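PDB 5U31: CRISPR-associated endonuclease Cas12b from Alicyclobacillus acidoterrestris, which uses a guide RNA to recognise PAM-bearing target DNA and cuts it with a metal-dependent RuvC nuclease domain as part of bacterial CRISPR immunity. Local coordinates for residues F601-H615 and A982-D994. The protein carries 3 engineered substitutions. Sequence-based numbering, arbitrary orientation.
Sequences FFFPIKGNDNLVAVH and AQNLQQRLWSDFD. With nucleotides of chain B.
Ala613 presses its methyl onto the indole of Trp990, with CB 3.4 Å from the centroid of the five-membered ring, a CH-pi contact over the face. Ile605 lies beside the indole, pointing the same way, with CG1 4.0 Å from Trp990 CB, while Leu989 CD1 packs against the opposite face. Farther back along helix 982-990, Gln987 lays CB over the face of the Phe603 ring, 3.6 Å from its centroid; the Gln987 chain then bends at chi2 (-88°) and carries the amide away. Where the helix ends, in a Schellman motif at Asp992, Lys606 N donates a nearly straight 2.7 Å hydrogen bond to Trp990 O.

Beyond this tight packing the grip slackens on the exposed side: fully extended, Lys606 reaches Asp992 through a weak salt bridge, NZ to OD1 3.5 Å. At the other end Phe601, His615 and Gln983 bind the guide RNA. Phe601 turns a ring face to C5' of A6 of chain B, and Gln983 NE2 makes a weak hydrogen bond to that nucleotide's O4'. Strands 602-604 and 611-615 form an antiparallel hairpin at one edge of the mixed sheet, and the RuvC-III helix packing against it is characteristic of the RNase H-like fold of RuvC nucleases.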
ATOM      1  N   PHE A 601      36.394  -0.833  -1.986  1.00 45.82           N
ATOM      2  CA  PHE A 601      35.534   0.081  -2.719  1.00 44.64           C
ATOM      3  C   PHE A 601      35.007   1.146  -1.769  1.00 44.19           C
ATOM      4  O   PHE A 601      34.523   0.828  -0.679  1.00 61.09           O
ATOM      5  CB  PHE A 601      34.389  -0.698  -3.366  1.00 43.84           C
ATOM      6  CG  PHE A 601      33.492   0.135  -4.222  1.00 43.24           C
ATOM      7  CD1 PHE A 601      32.129   0.163  -3.989  1.00 42.26           C
ATOM      8  CD2 PHE A 601      34.006   0.892  -5.259  1.00 43.72           C
ATOM      9  CE1 PHE A 601      31.293   0.929  -4.776  1.00 41.78           C
ATOM     10  CE2 PHE A 601      33.179   1.662  -6.049  1.00 50.89           C
ATOM     11  CZ  PHE A 601      31.817   1.681  -5.806  1.00 42.29           C
ATOM     12  N   PHE A 602      35.116   2.411  -2.169  1.00 45.27           N
ATOM     13  CA  PHE A 602      34.620   3.498  -1.341  1.00 43.96           C
ATOM     14  C   PHE A 602      34.028   4.592  -2.218  1.00 43.64           C
ATOM     15  O   PHE A 602      34.270   4.655  -3.425  1.00 50.42           O
ATOM     16  CB  PHE A 602      35.720   4.069  -0.428  1.00 45.69           C
ATOM     17  CG  PHE A 602      36.895   4.639  -1.166  1.00 51.75           C
ATOM     18  CD1 PHE A 602      36.946   5.988  -1.474  1.00 54.24           C
ATOM     19  CD2 PHE A 602      37.955   3.830  -1.539  1.00 50.96           C
ATOM     20  CE1 PHE A 602      38.024   6.519  -2.151  1.00 51.36           C
ATOM     21  CE2 PHE A 602      39.040   4.356  -2.217  1.00 50.55           C
ATOM     22  CZ  PHE A 602      39.075   5.702  -2.522  1.00 50.81           C
ATOM     23  N   PHE A 603      33.225   5.449  -1.590  1.00 43.09           N
ATOM     24  CA  PHE A 603      32.627   6.608  -2.224  1.00 42.84           C
ATOM     25  C   PHE A 603      33.115   7.874  -1.544  1.00 43.34           C
ATOM     26  O   PHE A 603      33.212   7.916  -0.315  1.00 43.36           O
ATOM     27  CB  PHE A 603      31.097   6.570  -2.148  1.00 41.75           C
ATOM     28  CG  PHE A 603      30.462   5.654  -3.135  1.00 41.30           C
ATOM     29  CD1 PHE A 603      30.882   5.633  -4.451  1.00 47.08           C
ATOM     30  CD2 PHE A 603      29.441   4.810  -2.744  1.00 40.50           C
ATOM     31  CE1 PHE A 603      30.294   4.786  -5.361  1.00 48.43           C
ATOM     32  CE2 PHE A 603      28.850   3.959  -3.646  1.00 46.23           C
ATOM     33  CZ  PHE A 603      29.277   3.946  -4.959  1.00 44.39           C
ATOM     34  N   PRO A 604      33.429   8.916  -2.302  1.00 46.25           N
ATOM     35  CA  PRO A 604      33.769  10.191  -1.671  1.00 44.30           C
ATOM     36  C   PRO A 604      32.567  10.765  -0.942  1.00 48.95           C
ATOM     37  O   PRO A 604      31.412  10.532  -1.314  1.00 42.62           O
ATOM     38  CB  PRO A 604      34.187  11.076  -2.849  1.00 44.92           C
ATOM     39  CG  PRO A 604      33.566  10.446  -4.049  1.00 44.43           C
ATOM     40  CD  PRO A 604      33.534   8.974  -3.771  1.00 51.40           C
ATOM     41  N   ILE A 605      32.852  11.502   0.126  1.00 55.03           N
ATOM     42  CA  ILE A 605      31.832  12.146   0.942  1.00 49.47           C
ATOM     43  C   ILE A 605      31.951  13.648   0.757  1.00 59.15           C
ATOM     44  O   ILE A 605      33.043  14.213   0.900  1.00 62.98           O
ATOM     45  CB  ILE A 605      31.974  11.773   2.425  1.00 43.18           C
ATOM     46  CG1 ILE A 605      31.847  10.265   2.609  1.00 42.74           C
ATOM     47  CG2 ILE A 605      30.933  12.494   3.244  1.00 42.59           C
ATOM     48  CD1 ILE A 605      31.953   9.832   4.042  1.00 45.06           C
ATOM     49  N   LYS A 606      30.833  14.293   0.438  1.00 43.33           N
ATOM     50  CA  LYS A 606      30.838  15.738   0.251  1.00 46.16           C
ATOM     51  C   LYS A 606      31.256  16.436   1.539  1.00 59.33           C
ATOM     52  O   LYS A 606      30.882  16.024   2.639  1.00 63.39           O
ATOM     53  CB  LYS A 606      29.455  16.212  -0.194  1.00 48.72           C
ATOM     54  CG  LYS A 606      29.307  17.715  -0.370  1.00 52.68           C
ATOM     55  CD  LYS A 606      27.872  18.065  -0.725  1.00 66.57           C
ATOM     56  CE  LYS A 606      27.675  19.560  -0.881  1.00 83.10           C
ATOM     57  NZ  LYS A 606      26.270  19.888  -1.245  1.00 85.82           N
ATOM     58  N   GLY A 607      32.055  17.490   1.394  1.00 63.85           N
ATOM     59  CA  GLY A 607      32.498  18.261   2.540  1.00 67.92           C
ATOM     60  C   GLY A 607      33.822  17.788   3.101  1.00 75.87           C
ATOM     61  O   GLY A 607      34.862  18.411   2.868  1.00 88.65           O
ATOM     62  N   ASN A 608      33.795  16.683   3.841  1.00 73.42           N
ATOM     63  CA  ASN A 608      35.003  16.144   4.452  1.00 73.19           C
ATOM     64  C   ASN A 608      35.855  15.456   3.393  1.00 68.68           C
ATOM     65  O   ASN A 608      35.408  14.497   2.755  1.00 72.33           O
ATOM     66  CB  ASN A 608      34.648  15.163   5.567  1.00 71.79           C
ATOM     67  CG  ASN A 608      33.279  15.421   6.151  1.00 72.63           C
ATOM     68  OD1 ASN A 608      32.320  15.663   5.422  1.00 78.36           O
ATOM     69  ND2 ASN A 608      33.184  15.382   7.476  1.00 72.53           N
ATOM     70  N   ASP A 609      37.075  15.945   3.207  1.00 67.97           N
ATOM     71  CA  ASP A 609      38.023  15.282   2.326  1.00 84.96           C
ATOM     72  C   ASP A 609      38.798  14.178   3.025  1.00 80.73           C
ATOM     73  O   ASP A 609      39.420  13.351   2.349  1.00 91.60           O
ATOM     74  CB  ASP A 609      39.007  16.299   1.742  1.00101.46           C
ATOM     75  CG  ASP A 609      38.327  17.327   0.863  1.00110.40           C
ATOM     76  OD1 ASP A 609      37.332  16.972   0.196  1.00110.84           O
ATOM     77  OD2 ASP A 609      38.784  18.488   0.843  1.00112.59           O
ATOM     78  N   ASN A 610      38.780  14.148   4.357  1.00 69.31           N
ATOM     79  CA  ASN A 610      39.488  13.113   5.094  1.00 72.90           C
ATOM     80  C   ASN A 610      38.664  11.838   5.227  1.00 70.02           C
ATOM     81  O   ASN A 610      39.234  10.770   5.475  1.00 76.63           O
ATOM     82  CB  ASN A 610      39.880  13.642   6.478  1.00 87.01           C
ATOM     83  CG  ASN A 610      40.917  12.772   7.173  1.00103.73           C
ATOM     84  OD1 ASN A 610      41.630  11.996   6.533  1.00111.76           O
ATOM     85  ND2 ASN A 610      41.007  12.905   8.494  1.00104.58           N
ATOM     86  N   LEU A 611      37.351  11.921   5.035  1.00 75.13           N
ATOM     87  CA  LEU A 611      36.443  10.807   5.270  1.00 62.34           C
ATOM     88  C   LEU A 611      35.902  10.258   3.957  1.00 57.85           C
ATOM     89  O   LEU A 611      35.656  11.009   3.007  1.00 59.93           O
ATOM     90  CB  LEU A 611      35.281  11.238   6.168  1.00 50.12           C
ATOM     91  CG  LEU A 611      35.676  11.527   7.616  1.00 53.73           C
ATOM     92  CD1 LEU A 611      34.477  11.983   8.416  1.00 46.02           C
ATOM     93  CD2 LEU A 611      36.316  10.299   8.254  1.00 52.65           C
ATOM     94  N   VAL A 612      35.719   8.938   3.917  1.00 52.18           N
ATOM     95  CA  VAL A 612      35.128   8.243   2.783  1.00 45.60           C
ATOM     96  C   VAL A 612      34.072   7.280   3.312  1.00 49.03           C
ATOM     97  O   VAL A 612      33.931   7.075   4.517  1.00 54.06           O
ATOM     98  CB  VAL A 612      36.181   7.495   1.939  1.00 45.63           C
ATOM     99  CG1 VAL A 612      37.150   8.474   1.322  1.00 46.59           C
ATOM    100  CG2 VAL A 612      36.931   6.487   2.788  1.00 46.16           C
ATOM    101  N   ALA A 613      33.315   6.696   2.386  1.00 43.24           N
ATOM    102  CA  ALA A 613      32.298   5.695   2.704  1.00 42.36           C
ATOM    103  C   ALA A 613      32.780   4.355   2.162  1.00 42.60           C
ATOM    104  O   ALA A 613      32.663   4.082   0.965  1.00 48.52           O
ATOM    105  CB  ALA A 613      30.944   6.079   2.117  1.00 41.40           C
ATOM    106  N   VAL A 614      33.307   3.520   3.047  1.00 43.65           N
ATOM    107  CA  VAL A 614      33.936   2.262   2.664  1.00 48.14           C
ATOM    108  C   VAL A 614      32.878   1.173   2.571  1.00 43.87           C
ATOM    109  O   VAL A 614      32.082   0.988   3.498  1.00 45.79           O
ATOM    110  CB  VAL A 614      35.030   1.876   3.671  1.00 44.34           C
ATOM    111  CG1 VAL A 614      35.660   0.553   3.288  1.00 47.72           C
ATOM    112  CG2 VAL A 614      36.075   2.967   3.745  1.00 45.22           C
ATOM    113  N   HIS A 615      32.877   0.437   1.461  1.00 42.57           N
ATOM    114  CA  HIS A 615      31.960  -0.685   1.306  1.00 42.12           C
ATOM    115  C   HIS A 615      32.368  -1.832   2.225  1.00 43.74           C
ATOM    116  O   HIS A 615      33.518  -2.281   2.204  1.00 50.99           O
ATOM    117  CB  HIS A 615      31.936  -1.155  -0.150  1.00 42.84           C
ATOM    118  CG  HIS A 615      30.988  -2.286  -0.409  1.00 41.37           C
ATOM    119  ND1 HIS A 615      31.382  -3.607  -0.421  1.00 41.79           N
ATOM    120  CD2 HIS A 615      29.659  -2.289  -0.674  1.00 59.08           C
ATOM    121  CE1 HIS A 615      30.335  -4.374  -0.677  1.00 41.18           C
ATOM    122  NE2 HIS A 615      29.280  -3.599  -0.839  1.00 49.79           N
ATOM    123  N   ALA A 982      21.310  -0.457  -5.355  1.00 36.68           N
ATOM    124  CA  ALA A 982      21.526  -0.218  -3.934  1.00 36.09           C
ATOM    125  C   ALA A 982      22.759   0.640  -3.708  1.00 36.63           C
ATOM    126  O   ALA A 982      22.741   1.566  -2.890  1.00 39.97           O
ATOM    127  CB  ALA A 982      21.655  -1.548  -3.198  1.00 36.11           C
ATOM    128  N   GLN A 983      23.842   0.351  -4.429  1.00 37.32           N
ATOM    129  CA  GLN A 983      25.054   1.142  -4.277  1.00 37.92           C
ATOM    130  C   GLN A 983      24.890   2.535  -4.868  1.00 41.03           C
ATOM    131  O   GLN A 983      25.577   3.472  -4.447  1.00 38.30           O
ATOM    132  CB  GLN A 983      26.233   0.415  -4.916  1.00 38.70           C
ATOM    133  CG  GLN A 983      26.550  -0.923  -4.269  1.00 38.82           C
ATOM    134  CD  GLN A 983      27.793  -1.559  -4.843  1.00 39.67           C
ATOM    135  OE1 GLN A 983      28.380  -1.047  -5.794  1.00 45.30           O
ATOM    136  NE2 GLN A 983      28.208  -2.680  -4.265  1.00 39.93           N
ATOM    137  N   ASN A 984      23.986   2.692  -5.837  1.00 37.68           N
ATOM    138  CA  ASN A 984      23.711   4.022  -6.364  1.00 37.72           C
ATOM    139  C   ASN A 984      23.049   4.897  -5.311  1.00 37.22           C
ATOM    140  O   ASN A 984      23.416   6.066  -5.149  1.00 37.49           O
ATOM    141  CB  ASN A 984      22.842   3.925  -7.616  1.00 37.60           C
ATOM    142  CG  ASN A 984      23.553   4.429  -8.853  1.00 40.58           C
ATOM    143  OD1 ASN A 984      24.269   5.433  -8.807  1.00 43.49           O
ATOM    144  ND2 ASN A 984      23.370   3.729  -9.966  1.00 42.71           N
ATOM    145  N   LEU A 985      22.076   4.346  -4.583  1.00 36.53           N
ATOM    146  CA  LEU A 985      21.481   5.082  -3.472  1.00 40.20           C
ATOM    147  C   LEU A 985      22.545   5.500  -2.467  1.00 36.47           C
ATOM    148  O   LEU A 985      22.547   6.639  -1.985  1.00 39.61           O
ATOM    149  CB  LEU A 985      20.403   4.235  -2.797  1.00 35.37           C
ATOM    150  CG  LEU A 985      19.261   3.768  -3.700  1.00 35.00           C
ATOM    151  CD1 LEU A 985      18.201   3.061  -2.894  1.00 34.35           C
ATOM    152  CD2 LEU A 985      18.659   4.939  -4.447  1.00 34.97           C
ATOM    153  N   GLN A 986      23.470   4.596  -2.156  1.00 36.84           N
ATOM    154  CA  GLN A 986      24.560   4.941  -1.253  1.00 39.88           C
ATOM    155  C   GLN A 986      25.411   6.063  -1.831  1.00 38.02           C
ATOM    156  O   GLN A 986      25.745   7.028  -1.134  1.00 44.38           O
ATOM    157  CB  GLN A 986      25.413   3.707  -0.979  1.00 37.74           C
ATOM    158  CG  GLN A 986      26.224   3.827   0.277  1.00 41.21           C
ATOM    159  CD  GLN A 986      25.491   3.295   1.483  1.00 37.59           C
ATOM    160  OE1 GLN A 986      25.740   3.720   2.605  1.00 43.70           O
ATOM    161  NE2 GLN A 986      24.585   2.351   1.257  1.00 37.05           N
ATOM    162  N   GLN A 987      25.760   5.958  -3.116  1.00 38.39           N
ATOM    163  CA  GLN A 987      26.584   6.982  -3.749  1.00 40.83           C
ATOM    164  C   GLN A 987      25.886   8.337  -3.765  1.00 38.90           C
ATOM    165  O   GLN A 987      26.546   9.377  -3.655  1.00 39.47           O
ATOM    166  CB  GLN A 987      26.954   6.546  -5.167  1.00 39.51           C
ATOM    167  CG  GLN A 987      27.920   7.473  -5.887  1.00 40.36           C
ATOM    168  CD  GLN A 987      27.216   8.587  -6.638  1.00 58.15           C
ATOM    169  OE1 GLN A 987      26.059   8.447  -7.045  1.00 62.18           O
ATOM    170  NE2 GLN A 987      27.909   9.703  -6.825  1.00 48.34           N
ATOM    171  N   ARG A 988      24.559   8.346  -3.892  1.00 38.17           N
ATOM    172  CA  ARG A 988      23.815   9.600  -3.879  1.00 37.99           C
ATOM    173  C   ARG A 988      23.706  10.195  -2.483  1.00 47.08           C
ATOM    174  O   ARG A 988      23.541  11.411  -2.347  1.00 54.16           O
ATOM    175  CB  ARG A 988      22.420   9.381  -4.460  1.00 37.34           C
ATOM    176  CG  ARG A 988      22.455   8.943  -5.897  1.00 37.60           C
ATOM    177  CD  ARG A 988      21.081   8.778  -6.484  1.00 37.06           C
ATOM    178  NE  ARG A 988      21.182   8.505  -7.912  1.00 41.99           N
ATOM    179  CZ  ARG A 988      20.149   8.486  -8.743  1.00 42.55           C
ATOM    180  NH1 ARG A 988      18.927   8.725  -8.287  1.00 44.86           N
ATOM    181  NH2 ARG A 988      20.340   8.231 -10.030  1.00 37.73           N
ATOM    182  N   LEU A 989      23.784   9.362  -1.444  1.00 42.05           N
ATOM    183  CA  LEU A 989      23.729   9.867  -0.077  1.00 37.68           C
ATOM    184  C   LEU A 989      24.946  10.730   0.233  1.00 51.10           C
ATOM    185  O   LEU A 989      24.812  11.882   0.667  1.00 62.68           O
ATOM    186  CB  LEU A 989      23.640   8.697   0.904  1.00 42.54           C
ATOM    187  CG  LEU A 989      22.809   8.816   2.186  1.00 37.22           C
ATOM    188  CD1 LEU A 989      23.634   8.419   3.396  1.00 36.87           C
ATOM    189  CD2 LEU A 989      22.232  10.200   2.354  1.00 38.98           C
ATOM    190  N   TRP A 990      26.144  10.191   0.005  1.00 38.92           N
ATOM    191  CA  TRP A 990      27.378  10.840   0.420  1.00 43.93           C
ATOM    192  C   TRP A 990      27.791  11.990  -0.484  1.00 48.24           C
ATOM    193  O   TRP A 990      28.734  12.711  -0.140  1.00 65.28           O
ATOM    194  CB  TRP A 990      28.516   9.814   0.482  1.00 42.86           C
ATOM    195  CG  TRP A 990      28.179   8.605   1.289  1.00 48.37           C
ATOM    196  CD1 TRP A 990      28.037   7.330   0.832  1.00 48.30           C
ATOM    197  CD2 TRP A 990      27.921   8.558   2.698  1.00 39.62           C
ATOM    198  NE1 TRP A 990      27.714   6.486   1.869  1.00 47.40           N
ATOM    199  CE2 TRP A 990      27.637   7.217   3.026  1.00 39.23           C
ATOM    200  CE3 TRP A 990      27.907   9.518   3.716  1.00 39.78           C
ATOM    201  CZ2 TRP A 990      27.343   6.812   4.326  1.00 39.00           C
ATOM    202  CZ3 TRP A 990      27.611   9.116   5.005  1.00 39.53           C
ATOM    203  CH2 TRP A 990      27.332   7.775   5.297  1.00 43.01           C
ATOM    204  N   SER A 991      27.127  12.182  -1.622  1.00 47.66           N
ATOM    205  CA  SER A 991      27.490  13.242  -2.551  1.00 47.76           C
ATOM    206  C   SER A 991      26.415  14.305  -2.709  1.00 49.66           C
ATOM    207  O   SER A 991      26.587  15.210  -3.534  1.00 51.89           O
ATOM    208  CB  SER A 991      27.816  12.657  -3.931  1.00 41.08           C
ATOM    209  OG  SER A 991      26.647  12.151  -4.548  1.00 40.34           O
ATOM    210  N   ASP A 992      25.322  14.224  -1.952  1.00 45.76           N
ATOM    211  CA  ASP A 992      24.196  15.150  -2.068  1.00 48.26           C
ATOM    212  C   ASP A 992      23.729  15.241  -3.520  1.00 47.05           C
ATOM    213  O   ASP A 992      23.700  16.309  -4.133  1.00 65.73           O
ATOM    214  CB  ASP A 992      24.561  16.533  -1.523  1.00 53.14           C
ATOM    215  CG  ASP A 992      23.354  17.296  -1.017  1.00 63.13           C
ATOM    216  OD1 ASP A 992      23.513  18.099  -0.075  1.00 74.75           O
ATOM    217  OD2 ASP A 992      22.243  17.076  -1.544  1.00 72.26           O
ATOM    218  N   PHE A 993      23.378  14.086  -4.068  1.00 38.94           N
ATOM    219  CA  PHE A 993      23.055  14.002  -5.483  1.00 39.06           C
ATOM    220  C   PHE A 993      21.767  14.749  -5.799  1.00 43.37           C
ATOM    221  O   PHE A 993      20.797  14.710  -5.036  1.00 40.77           O
ATOM    222  CB  PHE A 993      22.928  12.539  -5.899  1.00 50.35           C
ATOM    223  CG  PHE A 993      22.387  12.336  -7.285  1.00 49.70           C
ATOM    224  CD1 PHE A 993      23.239  12.286  -8.374  1.00 53.15           C
ATOM    225  CD2 PHE A 993      21.027  12.163  -7.497  1.00 38.08           C
ATOM    226  CE1 PHE A 993      22.747  12.083  -9.647  1.00 44.43           C
ATOM    227  CE2 PHE A 993      20.530  11.965  -8.767  1.00 38.21           C
ATOM    228  CZ  PHE A 993      21.389  11.923  -9.842  1.00 41.01           C
ATOM    229  N   ASP A 994      21.764  15.432  -6.941  1.00 41.71           N
ATOM    230  CA  ASP A 994      20.556  16.006  -7.510  1.00 45.62           C
ATOM    231  C   ASP A 994      20.436  15.551  -8.957  1.00 48.32           C
ATOM    232  O   ASP A 994      21.441  15.466  -9.670  1.00 44.53           O
ATOM    233  CB  ASP A 994      20.569  17.535  -7.434  1.00 39.93           C
ATOM    234  CG  ASP A 994      19.186  18.137  -7.595  1.00 55.21           C
ATOM    235  OD1 ASP A 994      18.412  18.129  -6.612  1.00 68.27           O
ATOM    236  OD2 ASP A 994      18.867  18.614  -8.705  1.00 59.55           O
TER
ATOM    237  P     A B   6      32.500  -3.678  -8.143  1.00 46.02           P
ATOM    238  OP1   A B   6      31.999  -2.606  -9.036  1.00 43.09           O
ATOM    239  OP2   A B   6      33.924  -3.663  -7.709  1.00 44.21           O
ATOM    240  O5'   A B   6      31.557  -3.698  -6.863  1.00 42.50           O
ATOM    241  C5'   A B   6      31.865  -2.920  -5.714  1.00 51.05           C
ATOM    242  C4'   A B   6      32.161  -3.799  -4.529  1.00 42.60           C
ATOM    243  O4'   A B   6      30.971  -4.587  -4.262  1.00 41.88           O
ATOM    244  C3'   A B   6      33.312  -4.783  -4.754  1.00 71.42           C
ATOM    245  O3'   A B   6      34.377  -4.699  -3.782  1.00 69.50           O
ATOM    246  C2'   A B   6      32.641  -6.161  -4.833  1.00 43.29           C
ATOM    247  O2'   A B   6      33.353  -7.219  -4.235  1.00 61.94           O
ATOM    248  C1'   A B   6      31.289  -5.958  -4.162  1.00 42.29           C
ATOM    249  N9    A B   6      30.259  -6.729  -4.861  1.00 49.65           N
ATOM    250  C8    A B   6      29.902  -6.580  -6.178  1.00 48.34           C
ATOM    251  N7    A B   6      28.986  -7.423  -6.585  1.00 41.44           N
ATOM    252  C5    A B   6      28.736  -8.199  -5.464  1.00 46.52           C
ATOM    253  C6    A B   6      27.864  -9.276  -5.248  1.00 41.01           C
ATOM    254  N6    A B   6      27.057  -9.768  -6.191  1.00 40.82           N
ATOM    255  N1    A B   6      27.845  -9.832  -4.019  1.00 42.80           N
ATOM    256  C2    A B   6      28.660  -9.335  -3.079  1.00 46.59           C
ATOM    257  N3    A B   6      29.528  -8.328  -3.158  1.00 42.23           N
ATOM    258  C4    A B   6      29.519  -7.793  -4.393  1.00 47.00           C
ATOM    259  P     G B   7      34.242  -5.030  -2.213  1.00 44.06           P
ATOM    260  OP1   G B   7      32.874  -4.825  -1.715  1.00 44.59           O
ATOM    261  OP2   G B   7      35.348  -4.283  -1.565  1.00 44.77           O
ATOM    262  O5'   G B   7      34.584  -6.581  -2.096  1.00 45.35           O
ATOM    263  C5'   G B   7      33.886  -7.403  -1.162  1.00 47.39           C
ATOM    264  C4'   G B   7      34.507  -8.770  -1.014  1.00 44.97           C
ATOM    265  O4'   G B   7      34.645  -9.380  -2.322  1.00 52.43           O
ATOM    266  C3'   G B   7      35.895  -8.797  -0.380  1.00 49.55           C
ATOM    267  O3'   G B   7      36.038  -9.994   0.380  1.00 50.44           O
ATOM    268  C2'   G B   7      36.819  -8.860  -1.589  1.00 55.43           C
ATOM    269  O2'   G B   7      38.077  -9.446  -1.324  1.00 55.88           O
ATOM    270  C1'   G B   7      36.000  -9.705  -2.562  1.00 58.03           C
ATOM    271  N9    G B   7      36.279  -9.422  -3.970  1.00 60.91           N
ATOM    272  C8    G B   7      35.974  -8.272  -4.658  1.00 49.63           C
ATOM    273  N7    G B   7      36.338  -8.315  -5.909  1.00 59.55           N
ATOM    274  C5    G B   7      36.918  -9.570  -6.053  1.00 63.24           C
ATOM    275  C6    G B   7      37.503 -10.191  -7.186  1.00 54.29           C
ATOM    276  O6    G B   7      37.628  -9.737  -8.329  1.00 47.96           O
ATOM    277  N1    G B   7      37.968 -11.467  -6.889  1.00 57.25           N
ATOM    278  C2    G B   7      37.884 -12.068  -5.660  1.00 63.57           C
ATOM    279  N2    G B   7      38.388 -13.305  -5.569  1.00 76.00           N
ATOM    280  N3    G B   7      37.345 -11.503  -4.596  1.00 69.75           N
ATOM    281  C4    G B   7      36.883 -10.265  -4.865  1.00 63.15           C
TER